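Long-range contacts in erythrocyte membrane protein 1 (Plasmodium falciparum, PDB 6S8T), which binds the host receptor ICAM-1 through the DBLbeta domain described here, so that malaria-infected erythrocytes adhere to host cells: residues Arg196-His201 with Asp385-Gln390; Trp96-Lys101 with Asp108-Pro113; Gln45-Lys50 with Asp134-His139; His67-Arg72 with Val128-Glu133. All coordinates share one frame; numbering follows the deposited sequence.

Contact 1. Residues Arg196-His201 with Asp385-Gln390; sequences RDLWEH and DRDYQQ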
loop_
_atom_site.group_PDB
_atom_site.type_symbol
_atom_site.label_atom_id
_atom_site.label_comp_id
_atom_site.label_asym_id
_atom_site.label_seq_id
_atom_site.Cartn_x
_atom_site.Cartn_y
_atom_site.Cartn_z
ATOM N N ARG A 196 10.763 -6.412 2.706
ATOM C CA ARG A 196 10.515 -5.952 1.346
ATOM C C ARG A 196 10.089 -4.488 1.262
ATOM O O ARG A 196 10.080 -3.928 0.159
ATOM C CB ARG A 196 9.435 -6.825 0.685
ATOM C CG ARG A 196 9.770 -8.315 0.630
ATOM C CD ARG A 196 8.588 -9.156 0.151
ATOM N NE ARG A 196 8.946 -10.570 0.051
ATOM C CZ ARG A 196 8.185 -11.504 -0.511
ATOM N NH1 ARG A 196 8.608 -12.761 -0.554
ATOM N NH2 ARG A 196 7.005 -11.186 -1.031
ATOM N N ASP A 197 9.740 -3.856 2.386
ATOM C CA ASP A 197 9.151 -2.519 2.357
ATOM C C ASP A 197 10.130 -1.488 1.800
ATOM O O ASP A 197 11.329 -1.522 2.090
ATOM C CB ASP A 197 8.701 -2.121 3.767
ATOM C CG ASP A 197 8.126 -0.717 3.823
ATOM O OD1 ASP A 197 6.953 -0.532 3.426
ATOM O OD2 ASP A 197 8.852 0.200 4.259
ATOM N N LEU A 198 9.606 -0.546 1.009
ATOM C CA LEU A 198 10.436 0.385 0.249
ATOM C C LEU A 198 10.705 1.715 0.948
ATOM O O LEU A 198 11.502 2.507 0.433
ATOM C CB LEU A 198 9.796 0.670 -1.113
ATOM C CG LEU A 198 9.677 -0.523 -2.061
ATOM C CD1 LEU A 198 8.850 -0.144 -3.275
ATOM C CD2 LEU A 198 11.052 -1.007 -2.477
ATOM N N TRP A 199 10.070 1.996 2.085
ATOM C CA TRP A 199 10.253 3.288 2.747
ATOM C C TRP A 199 11.546 3.260 3.557
ATOM O O TRP A 199 11.652 2.529 4.547
ATOM C CB TRP A 199 9.061 3.620 3.643
ATOM C CG TRP A 199 9.102 5.031 4.175
ATOM C CD1 TRP A 199 9.815 6.079 3.662
ATOM C CD2 TRP A 199 8.411 5.544 5.323
ATOM N NE1 TRP A 199 9.605 7.208 4.413
ATOM C CE2 TRP A 199 8.748 6.908 5.439
ATOM C CE3 TRP A 199 7.538 4.983 6.262
ATOM C CZ2 TRP A 199 8.245 7.721 6.458
ATOM C CZ3 TRP A 199 7.040 5.791 7.272
ATOM C CH2 TRP A 199 7.394 7.145 7.361
ATOM N N GLU A 200 12.528 4.057 3.142
ATOM C CA GLU A 200 13.790 4.180 3.861
ATOM C C GLU A 200 13.768 5.468 4.672
ATOM O O GLU A 200 13.658 6.564 4.112
ATOM C CB GLU A 200 14.977 4.149 2.900
ATOM C CG GLU A 200 15.181 2.783 2.255
ATOM C CD GLU A 200 16.376 2.736 1.324
ATOM O OE1 GLU A 200 17.150 1.756 1.395
ATOM O OE2 GLU A 200 16.543 3.678 0.523
ATOM N N HIS A 201 13.868 5.327 5.989
ATOM C CA HIS A 201 13.709 6.446 6.905
ATOM C C HIS A 201 14.432 6.091 8.194
ATOM O O HIS A 201 14.778 4.931 8.433
ATOM C CB HIS A 201 12.226 6.742 7.148
ATOM C CG HIS A 201 11.973 8.018 7.886
ATOM N ND1 HIS A 201 11.724 8.055 9.242
ATOM C CD2 HIS A 201 11.931 9.302 7.460
ATOM C CE1 HIS A 201 11.542 9.308 9.619
ATOM N NE2 HIS A 201 11.661 10.084 8.556
ATOM N N ASP A 385 17.512 -2.090 -7.381
ATOM C CA ASP A 385 16.389 -1.747 -6.520
ATOM C C ASP A 385 16.112 -2.865 -5.522
ATOM O O ASP A 385 16.400 -4.040 -5.767
ATOM C CB ASP A 385 15.137 -1.471 -7.352
ATOM C CG ASP A 385 15.149 -0.096 -7.990
ATOM O OD1 ASP A 385 15.546 0.875 -7.312
ATOM O OD2 ASP A 385 14.759 0.014 -9.174
ATOM N N ARG A 386 15.534 -2.482 -4.380
ATOM C CA ARG A 386 15.230 -3.454 -3.336
ATOM C C ARG A 386 14.205 -4.481 -3.801
ATOM O O ARG A 386 14.218 -5.624 -3.330
ATOM C CB ARG A 386 14.736 -2.729 -2.080
ATOM C CG ARG A 386 14.428 -3.636 -0.896
ATOM C CD ARG A 386 14.124 -2.830 0.359
ATOM N NE ARG A 386 15.266 -2.022 0.777
ATOM C CZ ARG A 386 15.242 -1.150 1.780
ATOM N NH1 ARG A 386 14.129 -0.966 2.479
ATOM N NH2 ARG A 386 16.331 -0.460 2.087
ATOM N N ASP A 387 13.327 -4.106 -4.733
ATOM C CA ASP A 387 12.249 -4.974 -5.187
ATOM C C ASP A 387 12.453 -5.480 -6.613
ATOM O O ASP A 387 11.494 -5.949 -7.238
ATOM C CB ASP A 387 10.909 -4.245 -5.084
ATOM C CG ASP A 387 10.867 -2.982 -5.928
ATOM O OD1 ASP A 387 11.925 -2.333 -6.073
ATOM O OD2 ASP A 387 9.783 -2.637 -6.443
ATOM N N TYR A 388 13.674 -5.394 -7.146
ATOM C CA TYR A 388 13.890 -5.764 -8.543
ATOM C C TYR A 388 13.466 -7.206 -8.804
ATOM O O TYR A 388 12.672 -7.474 -9.714
ATOM C CB TYR A 388 15.354 -5.551 -8.930
ATOM C CG TYR A 388 15.631 -5.873 -10.381
ATOM C CD1 TYR A 388 15.293 -4.978 -11.387
ATOM C CD2 TYR A 388 16.218 -7.078 -10.746
ATOM C CE1 TYR A 388 15.535 -5.270 -12.714
ATOM C CE2 TYR A 388 16.468 -7.379 -12.071
ATOM C CZ TYR A 388 16.124 -6.473 -13.051
ATOM O OH TYR A 388 16.367 -6.768 -14.372
ATOM N N GLN A 389 13.968 -8.147 -7.998
ATOM C CA GLN A 389 13.672 -9.561 -8.217
ATOM C C GLN A 389 12.179 -9.849 -8.106
ATOM O O GLN A 389 11.622 -10.589 -8.927
ATOM C CB GLN A 389 14.449 -10.424 -7.220
ATOM C CG GLN A 389 15.958 -10.370 -7.378
ATOM C CD GLN A 389 16.431 -11.004 -8.671
ATOM O OE1 GLN A 389 16.840 -10.310 -9.603
ATOM N NE2 GLN A 389 16.379 -12.329 -8.734
ATOM N N GLN A 390 11.513 -9.282 -7.094
ATOM C CA GLN A 390 10.084 -9.530 -6.926
ATOM C C GLN A 390 9.281 -8.949 -8.084
ATOM O O GLN A 390 8.292 -9.549 -8.523
ATOM C CB GLN A 390 9.601 -8.959 -5.586
ATOM C CG GLN A 390 8.128 -9.248 -5.281
ATOM C CD GLN A 390 7.677 -8.750 -3.903
ATOM O OE1 GLN A 390 8.417 -8.066 -3.196
ATOM N NE2 GLN A 390 6.455 -9.106 -3.520
HETATM O O HOH W 1 5.176 -8.802 -0.865
HETATM O O HOH W 2 14.345 0.567 5.187
#

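Contact 2. Residues Trp96-Lys101 with Asp108-Pro113; sequences WKIGEK and DAYIPP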
loop_
_atom_site.group_PDB
_atom_site.type_symbol
_atom_site.label_atom_id
_atom_site.label_comp_id
_atom_site.label_asym_id
_atom_site.label_seq_id
_atom_site.Cartn_x
_atom_site.Cartn_y
_atom_site.Cartn_z
ATOM N N TRP A 96 1.756 13.310 -1.936
ATOM C CA TRP A 96 2.690 12.239 -1.614
ATOM C C TRP A 96 4.121 12.731 -1.786
ATOM O O TRP A 96 4.440 13.438 -2.746
ATOM C CB TRP A 96 2.450 11.016 -2.507
ATOM C CG TRP A 96 1.090 10.375 -2.360
ATOM C CD1 TRP A 96 -0.087 10.992 -2.032
ATOM C CD2 TRP A 96 0.777 8.987 -2.536
ATOM N NE1 TRP A 96 -1.110 10.073 -1.998
ATOM C CE2 TRP A 96 -0.606 8.836 -2.303
ATOM C CE3 TRP A 96 1.532 7.857 -2.871
ATOM C CZ2 TRP A 96 -1.245 7.603 -2.387
ATOM C CZ3 TRP A 96 0.894 6.635 -2.961
ATOM C CH2 TRP A 96 -0.481 6.517 -2.716
ATOM N N LYS A 97 4.990 12.361 -0.850
ATOM C CA LYS A 97 6.378 12.781 -0.921
ATOM C C LYS A 97 7.291 11.577 -1.093
ATOM O O LYS A 97 6.942 10.439 -0.773
ATOM C CB LYS A 97 6.795 13.589 0.317
ATOM C CG LYS A 97 7.882 14.622 0.017
ATOM C CD LYS A 97 7.849 15.787 0.998
ATOM C CE LYS A 97 8.521 17.027 0.415
ATOM N NZ LYS A 97 7.551 18.143 0.202
ATOM N N ILE A 98 8.477 11.861 -1.616
ATOM C CA ILE A 98 9.466 10.842 -1.928
ATOM C C ILE A 98 10.137 10.358 -0.646
ATOM O O ILE A 98 10.236 11.080 0.351
ATOM C CB ILE A 98 10.492 11.404 -2.935
ATOM C CG1 ILE A 98 9.773 12.049 -4.128
ATOM C CG2 ILE A 98 11.447 10.326 -3.418
ATOM C CD1 ILE A 98 9.539 13.555 -3.997
ATOM N N GLY A 99 10.592 9.107 -0.670
ATOM C CA GLY A 99 11.328 8.581 0.464
ATOM C C GLY A 99 12.609 9.353 0.715
ATOM O O GLY A 99 13.237 9.890 -0.202
ATOM N N GLU A 100 13.003 9.406 1.986
ATOM C CA GLU A 100 14.198 10.145 2.367
ATOM C C GLU A 100 15.445 9.308 2.105
ATOM O O GLU A 100 16.312 9.170 2.978
ATOM C CB GLU A 100 14.102 10.590 3.826
ATOM C CG GLU A 100 12.972 11.585 4.065
ATOM C CD GLU A 100 12.769 11.922 5.525
ATOM O OE1 GLU A 100 13.667 11.628 6.342
ATOM O OE2 GLU A 100 11.701 12.478 5.859
ATOM N N LYS A 101 15.521 8.752 0.891
ATOM C CA LYS A 101 16.686 8.014 0.415
ATOM C C LYS A 101 17.712 9.022 -0.076
ATOM O O LYS A 101 17.480 9.728 -1.065
ATOM C CB LYS A 101 16.302 7.043 -0.697
ATOM C CG LYS A 101 17.465 6.226 -1.219
ATOM C CD LYS A 101 17.098 5.486 -2.490
ATOM C CE LYS A 101 18.228 4.564 -2.920
ATOM N NZ LYS A 101 17.976 3.862 -4.211
ATOM N N ASP A 108 13.247 6.341 -7.034
ATOM C CA ASP A 108 12.241 7.008 -6.224
ATOM C C ASP A 108 10.935 6.230 -6.265
ATOM O O ASP A 108 10.593 5.605 -7.272
ATOM C CB ASP A 108 11.996 8.447 -6.699
ATOM C CG ASP A 108 13.196 9.343 -6.483
ATOM O OD1 ASP A 108 13.812 9.264 -5.400
ATOM O OD2 ASP A 108 13.526 10.125 -7.399
ATOM N N ALA A 109 10.213 6.279 -5.149
ATOM C CA ALA A 109 8.880 5.696 -5.042
ATOM C C ALA A 109 8.098 6.542 -4.052
ATOM O O ALA A 109 8.555 6.748 -2.925
ATOM C CB ALA A 109 8.943 4.238 -4.582
ATOM N N TYR A 110 6.935 7.034 -4.468
ATOM C CA TYR A 110 6.176 7.951 -3.628
ATOM C C TYR A 110 5.470 7.193 -2.507
ATOM O O TYR A 110 4.860 6.143 -2.735
ATOM C CB TYR A 110 5.179 8.734 -4.479
ATOM C CG TYR A 110 5.853 9.548 -5.565
ATOM C CD1 TYR A 110 6.326 10.829 -5.307
ATOM C CD2 TYR A 110 6.039 9.025 -6.840
ATOM C CE1 TYR A 110 6.953 11.572 -6.290
ATOM C CE2 TYR A 110 6.667 9.760 -7.831
ATOM C CZ TYR A 110 7.118 11.033 -7.552
ATOM O OH TYR A 110 7.742 11.774 -8.533
ATOM N N ILE A 111 5.570 7.728 -1.293
ATOM C CA ILE A 111 5.068 7.072 -0.088
ATOM C C ILE A 111 3.605 7.445 0.127
ATOM O O ILE A 111 3.280 8.640 0.203
ATOM C CB ILE A 111 5.910 7.459 1.141
ATOM C CG1 ILE A 111 7.405 7.331 0.838
ATOM C CG2 ILE A 111 5.521 6.613 2.342
ATOM C CD1 ILE A 111 7.841 5.925 0.471
ATOM N N PRO A 112 2.695 6.480 0.229
ATOM C CA PRO A 112 1.292 6.805 0.538
ATOM C C PRO A 112 1.173 7.425 1.918
ATOM O O PRO A 112 1.843 6.982 2.862
ATOM C CB PRO A 112 0.585 5.441 0.482
ATOM C CG PRO A 112 1.536 4.529 -0.279
ATOM C CD PRO A 112 2.909 5.036 0.032
ATOM N N PRO A 113 0.338 8.456 2.075
ATOM C CA PRO A 113 0.124 9.025 3.418
ATOM C C PRO A 113 -0.348 8.004 4.439
ATOM O O PRO A 113 0.023 8.105 5.616
ATOM C CB PRO A 113 -0.935 10.109 3.175
ATOM C CG PRO A 113 -0.734 10.513 1.755
ATOM C CD PRO A 113 -0.316 9.255 1.025
HETATM O O HOH W 3 11.682 7.146 -2.358
#

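Contact 3. Residues Gln45-Lys50 with Asp134-His139; sequences QGIYKK and DGKAIH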
loop_
_atom_site.group_PDB
_atom_site.type_symbol
_atom_site.label_atom_id
_atom_site.label_comp_id
_atom_site.label_asym_id
_atom_site.label_seq_id
_atom_site.Cartn_x
_atom_site.Cartn_y
_atom_site.Cartn_z
ATOM N N GLN A 45 1.385 -17.579 24.372
ATOM C CA GLN A 45 2.558 -18.309 24.836
ATOM C C GLN A 45 3.806 -17.437 24.914
ATOM O O GLN A 45 4.902 -17.964 25.118
ATOM C CB GLN A 45 2.825 -19.513 23.929
ATOM C CG GLN A 45 1.700 -20.533 23.903
ATOM C CD GLN A 45 2.009 -21.713 23.002
ATOM O OE1 GLN A 45 3.171 -22.053 22.783
ATOM N NE2 GLN A 45 0.966 -22.339 22.467
ATOM N N GLY A 46 3.666 -16.121 24.755
ATOM C CA GLY A 46 4.780 -15.210 24.891
ATOM C C GLY A 46 4.828 -14.564 26.269
ATOM O O GLY A 46 3.885 -14.630 27.053
ATOM N N ILE A 47 5.965 -13.934 26.554
ATOM C CA ILE A 47 6.188 -13.216 27.803
ATOM C C ILE A 47 6.440 -11.752 27.470
ATOM O O ILE A 47 7.291 -11.443 26.626
ATOM C CB ILE A 47 7.360 -13.810 28.604
ATOM C CG1 ILE A 47 7.053 -15.255 29.001
ATOM C CG2 ILE A 47 7.649 -12.959 29.831
ATOM C CD1 ILE A 47 8.100 -15.885 29.901
ATOM N N TYR A 48 5.703 -10.859 28.127
ATOM C CA TYR A 48 5.731 -9.435 27.818
ATOM C C TYR A 48 6.035 -8.657 29.088
ATOM O O TYR A 48 5.325 -8.802 30.090
ATOM C CB TYR A 48 4.399 -8.984 27.207
ATOM C CG TYR A 48 3.942 -9.852 26.051
ATOM C CD1 TYR A 48 4.420 -9.638 24.764
ATOM C CD2 TYR A 48 3.035 -10.887 26.250
ATOM C CE1 TYR A 48 4.008 -10.431 23.706
ATOM C CE2 TYR A 48 2.618 -11.687 25.197
ATOM C CZ TYR A 48 3.108 -11.453 23.928
ATOM O OH TYR A 48 2.696 -12.242 22.877
ATOM N N LYS A 49 7.088 -7.838 29.045
ATOM C CA LYS A 49 7.518 -7.028 30.187
ATOM C C LYS A 49 7.804 -7.891 31.414
ATOM O O LYS A 49 7.642 -7.444 32.553
ATOM C CB LYS A 49 6.488 -5.944 30.517
ATOM C CG LYS A 49 6.234 -4.980 29.374
ATOM C CD LYS A 49 5.117 -4.005 29.694
ATOM C CE LYS A 49 4.833 -3.104 28.499
ATOM N NZ LYS A 49 3.705 -2.168 28.749
ATOM N N LYS A 50 8.226 -9.135 31.178
ATOM C CA LYS A 50 8.585 -10.086 32.230
ATOM C C LYS A 50 7.422 -10.300 33.204
ATOM O O LYS A 50 7.531 -10.078 34.412
ATOM C CB LYS A 50 9.854 -9.633 32.961
ATOM C CG LYS A 50 11.068 -9.505 32.053
ATOM C CD LYS A 50 12.299 -9.054 32.822
ATOM C CE LYS A 50 13.509 -8.952 31.906
ATOM N NZ LYS A 50 14.711 -8.444 32.624
ATOM N N ASP A 134 13.929 -15.074 27.003
ATOM C CA ASP A 134 13.234 -16.241 27.530
ATOM C C ASP A 134 13.151 -17.388 26.531
ATOM O O ASP A 134 12.535 -18.414 26.839
ATOM C CB ASP A 134 11.825 -15.852 27.987
ATOM C CG ASP A 134 11.835 -15.034 29.265
ATOM O OD1 ASP A 134 12.679 -15.315 30.143
ATOM O OD2 ASP A 134 11.002 -14.111 29.391
ATOM N N GLY A 135 13.752 -17.245 25.353
ATOM C CA GLY A 135 13.709 -18.300 24.360
ATOM C C GLY A 135 12.375 -18.490 23.677
ATOM O O GLY A 135 12.179 -19.511 23.012
ATOM N N LYS A 136 11.449 -17.544 23.815
ATOM C CA LYS A 136 10.130 -17.631 23.202
ATOM C C LYS A 136 9.896 -16.472 22.239
ATOM O O LYS A 136 8.818 -15.874 22.204
ATOM C CB LYS A 136 9.037 -17.680 24.268
ATOM C CG LYS A 136 9.114 -18.900 25.180
ATOM C CD LYS A 136 7.805 -19.128 25.923
ATOM C CE LYS A 136 7.946 -18.874 27.419
ATOM N NZ LYS A 136 8.809 -19.892 28.087
ATOM N N ALA A 137 10.910 -16.148 21.431
ATOM C CA ALA A 137 10.806 -15.031 20.499
ATOM C C ALA A 137 9.797 -15.286 19.391
ATOM O O ALA A 137 9.289 -14.328 18.800
ATOM C CB ALA A 137 12.173 -14.721 19.889
ATOM N N ILE A 138 9.505 -16.553 19.091
ATOM C CA ILE A 138 8.496 -16.868 18.083
ATOM C C ILE A 138 7.132 -16.346 18.517
ATOM O O ILE A 138 6.385 -15.771 17.715
ATOM C CB ILE A 138 8.470 -18.385 17.820
ATOM C CG1 ILE A 138 9.664 -18.787 16.959
ATOM C CG2 ILE A 138 7.179 -18.800 17.141
ATOM C CD1 ILE A 138 9.670 -18.105 15.619
ATOM N N HIS A 139 6.800 -16.515 19.795
ATOM C CA HIS A 139 5.489 -16.140 20.306
ATOM C C HIS A 139 5.416 -14.686 20.748
ATOM O O HIS A 139 4.360 -14.057 20.606
ATOM C CB HIS A 139 5.110 -17.052 21.476
ATOM C CG HIS A 139 5.237 -18.512 21.166
ATOM N ND1 HIS A 139 4.299 -19.201 20.428
ATOM C CD2 HIS A 139 6.194 -19.413 21.489
ATOM C CE1 HIS A 139 4.670 -20.464 20.315
ATOM N NE2 HIS A 139 5.818 -20.618 20.949
#

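Contact 4. Residues His67-Arg72 with Val128-Glu133; sequences HSNDSR and VSWVTE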
loop_
_atom_site.group_PDB
_atom_site.type_symbol
_atom_site.label_atom_id
_atom_site.label_comp_id
_atom_site.label_asym_id
_atom_site.label_seq_id
_atom_site.Cartn_x
_atom_site.Cartn_y
_atom_site.Cartn_z
ATOM N N HIS A 67 0.262 -6.360 26.724
ATOM C CA HIS A 67 0.776 -7.495 25.956
ATOM C C HIS A 67 1.746 -7.040 24.871
ATOM O O HIS A 67 1.660 -7.451 23.715
ATOM C CB HIS A 67 -0.384 -8.284 25.361
ATOM C CG HIS A 67 -1.382 -8.744 26.377
ATOM N ND1 HIS A 67 -2.345 -7.910 26.903
ATOM C CD2 HIS A 67 -1.558 -9.946 26.973
ATOM C CE1 HIS A 67 -3.076 -8.582 27.775
ATOM N NE2 HIS A 67 -2.619 -9.819 27.836
ATOM N N SER A 68 2.689 -6.182 25.252
ATOM C CA SER A 68 3.652 -5.609 24.325
ATOM C C SER A 68 5.012 -5.515 24.998
ATOM O O SER A 68 5.109 -5.386 26.221
ATOM C CB SER A 68 3.207 -4.219 23.847
ATOM O OG SER A 68 4.253 -3.551 23.165
ATOM N N ASN A 69 6.066 -5.580 24.183
ATOM C CA ASN A 69 7.437 -5.427 24.652
ATOM C C ASN A 69 8.028 -4.071 24.281
ATOM O O ASN A 69 9.250 -3.938 24.158
ATOM C CB ASN A 69 8.317 -6.558 24.119
ATOM C CG ASN A 69 8.245 -7.807 24.977
ATOM O OD1 ASN A 69 8.090 -7.728 26.195
ATOM N ND2 ASN A 69 8.365 -8.971 24.346
ATOM N N ASP A 70 7.176 -3.066 24.083
ATOM C CA ASP A 70 7.644 -1.692 23.952
ATOM C C ASP A 70 8.370 -1.283 25.227
ATOM O O ASP A 70 7.835 -1.417 26.332
ATOM C CB ASP A 70 6.458 -0.762 23.679
ATOM C CG ASP A 70 6.879 0.640 23.249
ATOM O OD1 ASP A 70 7.925 1.141 23.710
ATOM O OD2 ASP A 70 6.146 1.249 22.443
ATOM N N SER A 71 9.599 -0.786 25.070
ATOM C CA SER A 71 10.467 -0.451 26.192
ATOM C C SER A 71 10.221 0.950 26.737
ATOM O O SER A 71 11.166 1.597 27.204
ATOM C CB SER A 71 11.931 -0.603 25.782
ATOM O OG SER A 71 12.282 0.368 24.812
ATOM N N ARG A 72 8.984 1.436 26.695
ATOM C CA ARG A 72 8.652 2.768 27.177
ATOM C C ARG A 72 7.544 2.691 28.221
ATOM O O ARG A 72 6.857 1.675 28.359
ATOM C CB ARG A 72 8.236 3.687 26.021
ATOM C CG ARG A 72 9.365 3.995 25.052
ATOM C CD ARG A 72 8.865 4.754 23.836
ATOM N NE ARG A 72 7.871 3.993 23.085
ATOM C CZ ARG A 72 7.297 4.414 21.963
ATOM N NH1 ARG A 72 7.618 5.596 21.455
ATOM N NH2 ARG A 72 6.402 3.655 21.346
ATOM N N VAL A 128 14.896 -5.741 22.474
ATOM C CA VAL A 128 15.204 -7.050 21.907
ATOM C C VAL A 128 15.532 -8.079 22.979
ATOM O O VAL A 128 15.437 -9.284 22.726
ATOM C CB VAL A 128 16.359 -6.938 20.892
ATOM C CG1 VAL A 128 15.963 -6.034 19.735
ATOM C CG2 VAL A 128 17.621 -6.423 21.575
ATOM N N SER A 129 15.922 -7.637 24.176
ATOM C CA SER A 129 16.159 -8.582 25.262
ATOM C C SER A 129 14.850 -9.185 25.754
ATOM O O SER A 129 14.750 -10.402 25.946
ATOM C CB SER A 129 16.902 -7.896 26.410
ATOM O OG SER A 129 18.204 -7.504 26.011
ATOM N N TRP A 130 13.828 -8.347 25.956
ATOM C CA TRP A 130 12.547 -8.847 26.445
ATOM C C TRP A 130 11.900 -9.802 25.450
ATOM O O TRP A 130 11.133 -10.688 25.846
ATOM C CB TRP A 130 11.606 -7.679 26.747
ATOM C CG TRP A 130 11.962 -6.904 27.987
ATOM C CD1 TRP A 130 12.913 -7.224 28.915
ATOM C CD2 TRP A 130 11.367 -5.677 28.431
ATOM N NE1 TRP A 130 12.945 -6.274 29.907
ATOM C CE2 TRP A 130 12.007 -5.314 29.633
ATOM C CE3 TRP A 130 10.358 -4.851 27.928
ATOM C CZ2 TRP A 130 11.669 -4.160 30.338
ATOM C CZ3 TRP A 130 10.023 -3.706 28.631
ATOM C CH2 TRP A 130 10.677 -3.372 29.822
ATOM N N VAL A 131 12.202 -9.648 24.162
ATOM C CA VAL A 131 11.605 -10.512 23.151
ATOM C C VAL A 131 12.291 -11.876 23.107
ATOM O O VAL A 131 11.631 -12.896 22.876
ATOM C CB VAL A 131 11.645 -9.815 21.780
ATOM C CG1 VAL A 131 10.972 -10.669 20.716
ATOM C CG2 VAL A 131 10.987 -8.447 21.862
ATOM N N THR A 132 13.605 -11.932 23.346
ATOM C CA THR A 132 14.381 -13.132 23.070
ATOM C C THR A 132 14.986 -13.811 24.292
ATOM O O THR A 132 15.344 -14.989 24.193
ATOM C CB THR A 132 15.525 -12.813 22.094
ATOM O OG1 THR A 132 16.390 -11.830 22.675
ATOM C CG2 THR A 132 14.975 -12.286 20.777
ATOM N N GLU A 133 15.110 -13.120 25.428
ATOM C CA GLU A 133 15.881 -13.669 26.542
ATOM C C GLU A 133 15.248 -14.934 27.112
ATOM O O GLU A 133 15.957 -15.791 27.651
ATOM C CB GLU A 133 16.040 -12.619 27.644
ATOM C CG GLU A 133 17.132 -12.934 28.652
ATOM C CD GLU A 133 18.523 -12.865 28.047
ATOM O OE1 GLU A 133 18.711 -12.112 27.067
ATOM O OE2 GLU A 133 19.427 -13.565 28.550
#

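Contact 1. Residues Arg196-His201 with Asp385-Gln390
Arg386 reaches Asp197 and Glu200 through a chain that leaves with CG anti to its backbone N (chi1 -178°) and then bends at chi3 (-62°), which lays the guanidinium beside the 196-201 backbone. NH1 donates to Asp197 O at 2.9 Å, the oxygen lying close to the guanidinium plane and the bond running nearly along the C=O axis. From the opposite direction comes the extended side chain of Glu200, whose OE1 forms a salt bridge with Arg386 NH2 at a short 2.5 Å; the carboxylate and guanidinium planes stand 76° apart. A water accepts from Arg386 NH1 at 3.1 Å. The loop that receives this arginine joins helices 172-194 and 202-221 of the Duffy-binding-like fold, and an Asx turn shapes it: Asp197 OD2 accepts from Trp199 N while also pairing with Arg115. Leu198 CD2 lies 3.9 Å from Asp387 OD1, the two side chains crossing at about a right angle; Asp387, at the N-cap position of helix 388-402 but making no capping bond, pairs instead with Arg294. Further along, Arg196 CD packs 3.5 Å from Gln390 OE1. Arg196 NH2 and Gln390 NE2, both donors, share a water that accepts from each at 3.0 Å, and Arg196 NH1 turns to Glu250.

Contact 2. Residues Trp96-Lys101 with Asp108-Pro113
Trp96 lies against Pro112 and Pro113, which cover one face of its indole in two CH-pi contacts. Its CG is anti to the carbonyl carbon (chi1 -62°), which sets the indole against the prolines. Pro112 CA sits 3.5 Å from the centroid of the six-membered ring, and Pro113 CD lies 3.3 Å from that of the five-membered ring, so the consecutive prolines span both parts of the indole. Pro112 also brings CG to 3.5 Å from Trp96 CZ3, and Trp301 meets the indole edge-to-face. Nearer the chain reversal, Ile98 runs alongside Tyr110, pointing the same way, with its CG1 3.6 Å from Tyr110 CE1; the phenol ring also packs on helix 335-372. The two segments form a small, loosely bonded antiparallel beta hairpin, strands 97-98 and 110-111, in a Duffy-binding-like domain otherwise built of helices and loops. Its cross-strand bond runs from Ile111 N to Lys97 O, 3.1 Å long and nearly straight at the hydrogen (173°), although the donor is tilted from the carbonyl plane. Toward the loop end, a water accepts from Ala109 N at 3.3 Å and, weakly, from Gly99 N. At the polar edge, Ile98 CG2 touches Asp108 OD1 at 3.3 Å; this aspartate is poorly ordered.

Contact 3. Residues Gln45-Lys50 with Asp134-His139
Gln45 and His139 make a CH-pi contact: CB of the glutamine stands 3.9 Å from the imidazole centroid, 17° off the ring normal. Over the same ring, Gln45 OE1 comes within 3.3 Å of His139 CE1, with the amide and ring planes 35° apart. Ile138 CG2 lies over the opposite face, and ND1 is engaged by the backbone N of Asp42, so the imidazole is fixed both by packing and by a bond at its rim. Aliphatic groups meet both carbon and oxygen. Ile47 CD1 meets Asp134 OD2 at 3.4 Å and Lys136 CE at 3.9 Å, while the lysine, bent at chi3 (-112°) and again at chi4, lays its CD 3.2 Å from Gln45 O. Among polar groups, Tyr48 OH approaches His139 O at 3.3 Å, though its hydrogen-bond partner is Ala43 O. The 45-50 loop lies against the start of helix 137-163, the helix that follows 128-132 in the chain, and that helix packs Ala137 and Ile138 against helix 202-221.

Contact 4. Residues His67-Arg72 with Val128-Glu133
Asn69 OD1 accepts from the backbone N of Lys49 and touches Trp130 CB at 3.6 Å, so one carboxamide oxygen is bonded to another part of the same long loop and packs on the helix. With CG anti to the carbonyl carbon (chi1 -84°), Asn69 directs its amide at the helix, where ND2 lies 3.6 Å from Val131 CG2. The amide and indole planes are 51° apart. Beyond them, Trp130 CZ3 presents the ring edge to Asp70 O at 3.9 Å and passes Ser71 CA at 4.1 Å. The loop is braced from within: an ST turn joins Asp70 N to Ser68 OG at 3.1 Å, and Arg72 grips the Asp70 carboxylate side-on, NE to OD1 at 2.9 Å and NH2 to OD2 at 2.7 Å, each carboxylate oxygen using its syn lone pair. Asp144 of helix 137-163 holds Ser68 OG and Asn69 N. Helix 128-132 packs on the loop through Trp130 and Val131, and on helix 202-221 through Val128 and Val131: a short helix and an irregular loop laid over the long helices of a Duffy-binding-like domain.

From the N terminus, the loop after helix 16-32 supplies residues 45-50, then 67-72, for contacts 3 and 4, whose partners lie at the start of helix 137-163 and on helix 128-132. Contact 4 nests inside the loop closed by contact 3, and contact 2, a local hairpin, nests inside both. Contacts 3 and 4 touch, centres 8 Å apart, with Lys50 packing on Trp130. Contact 1 opens after these have closed and ties the loop following helix 172-194 to distant helix 388-402. It touches contact 2, where Trp199 packs on Ile111, but its nearest atoms remain about 17 Å from contact 3.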